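Local atomic coordinates of hydroxylase (Rhodococcus sp., PDB entry 2OR0), a protein that probably acts as a flavin-dependent monooxygenase of the acyl-CoA dehydrogenase family, using reduced flavin and molecular oxygen to hydroxylate its substrate. Residues L256-L270 with I298-L312. Sequence-based numbering, arbitrary orientation.
Sequences LGITAAVIGITEGAL and IGESAAEINASRVSL
L312 pushes its isobutyl end into a hole on the other helix lined by L256, T259, A260 and I263. Its CD2 methyl goes deepest, reaching A260 N at 3.6 Å, while CD1 of L256 lies against L312 CG at 3.7 Å. I263 is the answering knob, held among I305, S308, R309 and L312. With CG1 anti to its carbonyl carbon (chi1 -64°) and the chain extended beyond it, I263 carries CD1 down to the opposing backbone, 3.5 Å from S308 O, and leaves CG2 to rest beside R309 CB. This end is buried; M86 of helix 78-91 also touches L312, and the hydroxyl of T259 is taken up by Q341 and H386. The two segments belong to helices 250-277 and 292-324, consecutive antiparallel members of the C-terminal helical bundle of the acyl-CoA dehydrogenase fold, and their axes approach to 9.9 Å at 155°. Facing helix 331-356, S308 OG is hydrogen-bonded to A344 O and R347 NH1. Further along, I305 runs past T266 and E267 in the opposite direction, its CG2 methyl 3.5 Å from E267 CG, and T266 OG1 turns back to I263 O, which also accepts the amide of E267. The contact is more open along the flank where R309 and E267 meet, both partly exposed. R309, bent at chi3, makes a side-on, bidentate salt bridge of two hydrogen bonds: NE reaches E267 OE2 at 2.8 Å on its syn lone pair, almost straight, and NH2 reaches E267 OE1 at 2.9 Å. With the planes only 14° apart, this grip restricts rotation of both groups. Toward I298 the fit is slacker, L270 merely laying CD2 on A302 CB (4.0 Å) and CD1 against I298 CG2.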
loop_
_atom_site.group_PDB
_atom_site.type_symbol
_atom_site.label_atom_id
_atom_site.label_comp_id
_atom_site.label_asym_id
_atom_site.label_seq_id
_atom_site.Cartn_x
_atom_site.Cartn_y
_atom_site.Cartn_z
ATOM N N LEU A 256 0.041 4.247 4.293
ATOM C CA LEU A 256 -0.912 3.614 5.222
ATOM C C LEU A 256 -1.414 2.297 4.666
ATOM O O LEU A 256 -1.449 1.277 5.368
ATOM C CB LEU A 256 -2.103 4.551 5.532
ATOM C CG LEU A 256 -3.238 4.020 6.437
ATOM C CD1 LEU A 256 -2.741 3.827 7.877
ATOM C CD2 LEU A 256 -4.465 4.966 6.404
ATOM N N GLY A 257 -1.813 2.319 3.395
ATOM C CA GLY A 257 -2.264 1.111 2.729
ATOM C C GLY A 257 -1.194 0.039 2.636
ATOM O O GLY A 257 -1.482 -1.161 2.772
ATOM N N ILE A 258 0.035 0.471 2.393
ATOM C CA ILE A 258 1.161 -0.429 2.180
ATOM C C ILE A 258 1.546 -1.143 3.511
ATOM O O ILE A 258 1.666 -2.348 3.555
ATOM C CB ILE A 258 2.380 0.361 1.599
ATOM C CG1 ILE A 258 2.145 0.668 0.108
ATOM C CG2 ILE A 258 3.654 -0.415 1.771
ATOM C CD1 ILE A 258 3.061 1.738 -0.441
ATOM N N THR A 259 1.731 -0.367 4.570
ATOM C CA THR A 259 2.041 -0.912 5.896
ATOM C C THR A 259 0.859 -1.684 6.496
ATOM O O THR A 259 1.053 -2.750 7.086
ATOM C CB THR A 259 2.572 0.185 6.811
ATOM O OG1 THR A 259 3.700 0.769 6.160
ATOM C CG2 THR A 259 3.014 -0.369 8.172
ATOM N N ALA A 260 -0.369 -1.209 6.285
ATOM C CA ALA A 260 -1.542 -2.024 6.648
ATOM C C ALA A 260 -1.526 -3.403 5.985
ATOM O O ALA A 260 -1.802 -4.412 6.634
ATOM C CB ALA A 260 -2.848 -1.290 6.333
ATOM N N ALA A 261 -1.199 -3.457 4.687
ATOM C CA ALA A 261 -1.095 -4.731 3.976
ATOM C C ALA A 261 -0.049 -5.619 4.611
ATOM O O ALA A 261 -0.341 -6.769 4.882
ATOM C CB ALA A 261 -0.798 -4.513 2.484
ATOM N N VAL A 262 1.139 -5.079 4.905
ATOM C CA VAL A 262 2.171 -5.850 5.599
ATOM C C VAL A 262 1.668 -6.380 6.971
ATOM O O VAL A 262 1.877 -7.543 7.313
ATOM C CB VAL A 262 3.473 -5.049 5.775
ATOM C CG1 VAL A 262 4.469 -5.801 6.686
ATOM C CG2 VAL A 262 4.128 -4.764 4.382
ATOM N N ILE A 263 1.010 -5.514 7.747
ATOM C CA ILE A 263 0.482 -5.933 9.031
ATOM C C ILE A 263 -0.529 -7.070 8.915
ATOM O O ILE A 263 -0.411 -8.055 9.621
ATOM C CB ILE A 263 -0.031 -4.731 9.889
ATOM C CG1 ILE A 263 1.177 -3.822 10.230
ATOM C CG2 ILE A 263 -0.648 -5.261 11.174
ATOM C CD1 ILE A 263 0.827 -2.414 10.801
ATOM N N GLY A 264 -1.505 -6.934 8.022
ATOM C CA GLY A 264 -2.502 -7.974 7.813
ATOM C C GLY A 264 -1.921 -9.261 7.261
ATOM O O GLY A 264 -2.395 -10.369 7.583
ATOM N N ILE A 265 -0.881 -9.141 6.432
ATOM C CA ILE A 265 -0.174 -10.337 5.982
ATOM C C ILE A 265 0.409 -11.110 7.181
ATOM O O ILE A 265 0.315 -12.309 7.241
ATOM C CB ILE A 265 0.942 -10.012 4.919
ATOM C CG1 ILE A 265 0.292 -9.635 3.594
ATOM C CG2 ILE A 265 1.879 -11.209 4.733
ATOM C CD1 ILE A 265 1.197 -8.750 2.651
ATOM N N THR A 266 1.017 -10.412 8.123
ATOM C CA THR A 266 1.618 -11.098 9.263
ATOM C C THR A 266 0.548 -11.679 10.168
ATOM O O THR A 266 0.766 -12.708 10.773
ATOM C CB THR A 266 2.594 -10.203 10.059
ATOM O OG1 THR A 266 1.892 -9.122 10.694
ATOM C CG2 THR A 266 3.692 -9.648 9.127
ATOM N N GLU A 267 -0.624 -11.043 10.197
ATOM C CA GLU A 267 -1.781 -11.567 10.915
ATOM C C GLU A 267 -2.320 -12.854 10.259
ATOM O O GLU A 267 -2.660 -13.811 10.953
ATOM C CB GLU A 267 -2.869 -10.484 11.020
ATOM C CG GLU A 267 -2.580 -9.440 12.075
ATOM C CD GLU A 267 -3.543 -8.243 12.077
ATOM O OE1 GLU A 267 -4.339 -8.073 11.127
ATOM O OE2 GLU A 267 -3.463 -7.445 13.038
ATOM N N GLY A 268 -2.370 -12.884 8.927
ATOM C CA GLY A 268 -2.572 -14.118 8.173
ATOM C C GLY A 268 -1.580 -15.237 8.508
ATOM O O GLY A 268 -1.994 -16.374 8.685
ATOM N N ALA A 269 -0.278 -14.920 8.574
ATOM C CA ALA A 269 0.764 -15.894 8.916
ATOM C C ALA A 269 0.529 -16.472 10.318
ATOM O O ALA A 269 0.598 -17.706 10.527
ATOM C CB ALA A 269 2.149 -15.235 8.865
ATOM N N LEU A 270 0.266 -15.572 11.269
ATOM C CA LEU A 270 -0.049 -15.936 12.648
ATOM C C LEU A 270 -1.269 -16.849 12.686
ATOM O O LEU A 270 -1.223 -17.907 13.324
ATOM C CB LEU A 270 -0.302 -14.687 13.500
ATOM C CG LEU A 270 -0.796 -14.865 14.959
ATOM C CD1 LEU A 270 0.285 -15.497 15.861
ATOM C CD2 LEU A 270 -1.186 -13.516 15.539
ATOM N N ILE A 298 4.558 -17.720 20.667
ATOM C CA ILE A 298 3.365 -17.264 19.914
ATOM C C ILE A 298 2.706 -16.031 20.540
ATOM O O ILE A 298 2.323 -15.094 19.825
ATOM C CB ILE A 298 2.277 -18.380 19.703
ATOM C CG1 ILE A 298 2.817 -19.495 18.806
ATOM C CG2 ILE A 298 0.953 -17.770 19.108
ATOM C CD1 ILE A 298 1.937 -20.779 18.782
ATOM N N GLY A 299 2.545 -16.048 21.867
ATOM C CA GLY A 299 2.026 -14.872 22.593
ATOM C C GLY A 299 2.893 -13.632 22.358
ATOM O O GLY A 299 2.378 -12.555 22.075
ATOM N N GLU A 300 4.210 -13.789 22.446
ATOM C CA GLU A 300 5.113 -12.676 22.258
ATOM C C GLU A 300 4.940 -12.067 20.874
ATOM O O GLU A 300 4.841 -10.850 20.742
ATOM C CB GLU A 300 6.571 -13.107 22.429
ATOM C CG GLU A 300 6.927 -13.580 23.818
ATOM C CD GLU A 300 8.359 -14.153 23.914
ATOM O OE1 GLU A 300 8.977 -14.481 22.858
ATOM O OE2 GLU A 300 8.850 -14.307 25.065
ATOM N N SER A 301 4.901 -12.908 19.847
ATOM C CA SER A 301 4.754 -12.432 18.473
ATOM C C SER A 301 3.408 -11.787 18.213
ATOM O O SER A 301 3.355 -10.739 17.557
ATOM C CB SER A 301 4.988 -13.570 17.459
ATOM O OG SER A 301 6.365 -13.923 17.465
ATOM N N ALA A 302 2.332 -12.406 18.724
ATOM C CA ALA A 302 0.989 -11.816 18.626
ATOM C C ALA A 302 0.924 -10.440 19.269
ATOM O O ALA A 302 0.216 -9.580 18.763
ATOM C CB ALA A 302 -0.075 -12.737 19.252
ATOM N N ALA A 303 1.643 -10.239 20.386
ATOM C CA ALA A 303 1.646 -8.936 21.060
ATOM C C ALA A 303 2.316 -7.837 20.179
ATOM O O ALA A 303 1.812 -6.697 20.044
ATOM C CB ALA A 303 2.296 -9.035 22.429
ATOM N N GLU A 304 3.427 -8.196 19.556
ATOM C CA GLU A 304 4.146 -7.291 18.648
ATOM C C GLU A 304 3.332 -6.913 17.428
ATOM O O GLU A 304 3.298 -5.753 17.058
ATOM C CB GLU A 304 5.481 -7.907 18.193
ATOM C CG GLU A 304 6.404 -8.219 19.317
ATOM C CD GLU A 304 6.807 -6.977 20.095
ATOM O OE1 GLU A 304 7.664 -6.231 19.583
ATOM O OE2 GLU A 304 6.303 -6.764 21.228
ATOM N N ILE A 305 2.710 -7.894 16.789
ATOM C CA ILE A 305 1.876 -7.652 15.622
ATOM C C ILE A 305 0.690 -6.747 16.000
ATOM O O ILE A 305 0.329 -5.821 15.253
ATOM C CB ILE A 305 1.381 -9.004 15.018
ATOM C CG1 ILE A 305 2.576 -9.806 14.403
ATOM C CG2 ILE A 305 0.246 -8.778 14.006
ATOM C CD1 ILE A 305 2.223 -11.259 14.019
ATOM N N ASN A 306 0.068 -7.000 17.159
ATOM C CA ASN A 306 -1.023 -6.102 17.609
ATOM C C ASN A 306 -0.499 -4.695 17.841
ATOM O O ASN A 306 -1.150 -3.746 17.436
ATOM C CB ASN A 306 -1.726 -6.588 18.886
ATOM C CG ASN A 306 -2.688 -5.537 19.435
ATOM O OD1 ASN A 306 -2.326 -4.730 20.297
ATOM N ND2 ASN A 306 -3.866 -5.490 18.877
ATOM N N ALA A 307 0.670 -4.558 18.482
ATOM C CA ALA A 307 1.255 -3.237 18.701
ATOM C C ALA A 307 1.422 -2.447 17.390
ATOM O O ALA A 307 1.268 -1.212 17.383
ATOM C CB ALA A 307 2.556 -3.295 19.458
ATOM N N SER A 308 1.697 -3.161 16.297
ATOM C CA SER A 308 1.868 -2.506 14.983
ATOM C C SER A 308 0.545 -2.023 14.426
ATOM O O SER A 308 0.449 -0.872 13.950
ATOM C CB SER A 308 2.535 -3.446 13.977
ATOM O OG SER A 308 3.870 -3.748 14.385
ATOM N N ARG A 309 -0.457 -2.904 14.453
ATOM C CA ARG A 309 -1.810 -2.575 13.995
ATOM C C ARG A 309 -2.326 -1.302 14.702
ATOM O O ARG A 309 -2.722 -0.342 14.030
ATOM C CB ARG A 309 -2.772 -3.747 14.227
ATOM C CG ARG A 309 -4.280 -3.364 14.113
ATOM C CD ARG A 309 -5.187 -4.541 14.536
ATOM N NE ARG A 309 -5.425 -5.489 13.431
ATOM C CZ ARG A 309 -6.479 -5.456 12.625
ATOM N NH1 ARG A 309 -7.426 -4.538 12.809
ATOM N NH2 ARG A 309 -6.598 -6.350 11.650
ATOM N N VAL A 310 -2.265 -1.276 16.032
ATOM C CA VAL A 310 -2.846 -0.170 16.808
ATOM C C VAL A 310 -2.069 1.109 16.615
ATOM O O VAL A 310 -2.672 2.172 16.468
ATOM C CB VAL A 310 -3.040 -0.486 18.342
ATOM C CG1 VAL A 310 -3.827 -1.807 18.533
ATOM C CG2 VAL A 310 -1.732 -0.558 19.050
ATOM N N SER A 311 -0.740 0.998 16.586
ATOM C CA SER A 311 0.130 2.154 16.385
ATOM C C SER A 311 -0.091 2.869 15.071
ATOM O O SER A 311 -0.161 4.087 15.034
ATOM C CB SER A 311 1.590 1.729 16.454
ATOM O OG SER A 311 1.877 1.447 17.792
ATOM N N LEU A 312 -0.135 2.102 13.996
ATOM C CA LEU A 312 -0.322 2.647 12.646
ATOM C C LEU A 312 -1.651 3.414 12.546
ATOM O O LEU A 312 -1.733 4.534 12.002
ATOM C CB LEU A 312 -0.314 1.503 11.601
ATOM C CG LEU A 312 -0.485 1.950 10.133
ATOM C CD1 LEU A 312 0.688 2.745 9.557
ATOM C CD2 LEU A 312 -0.808 0.771 9.226
#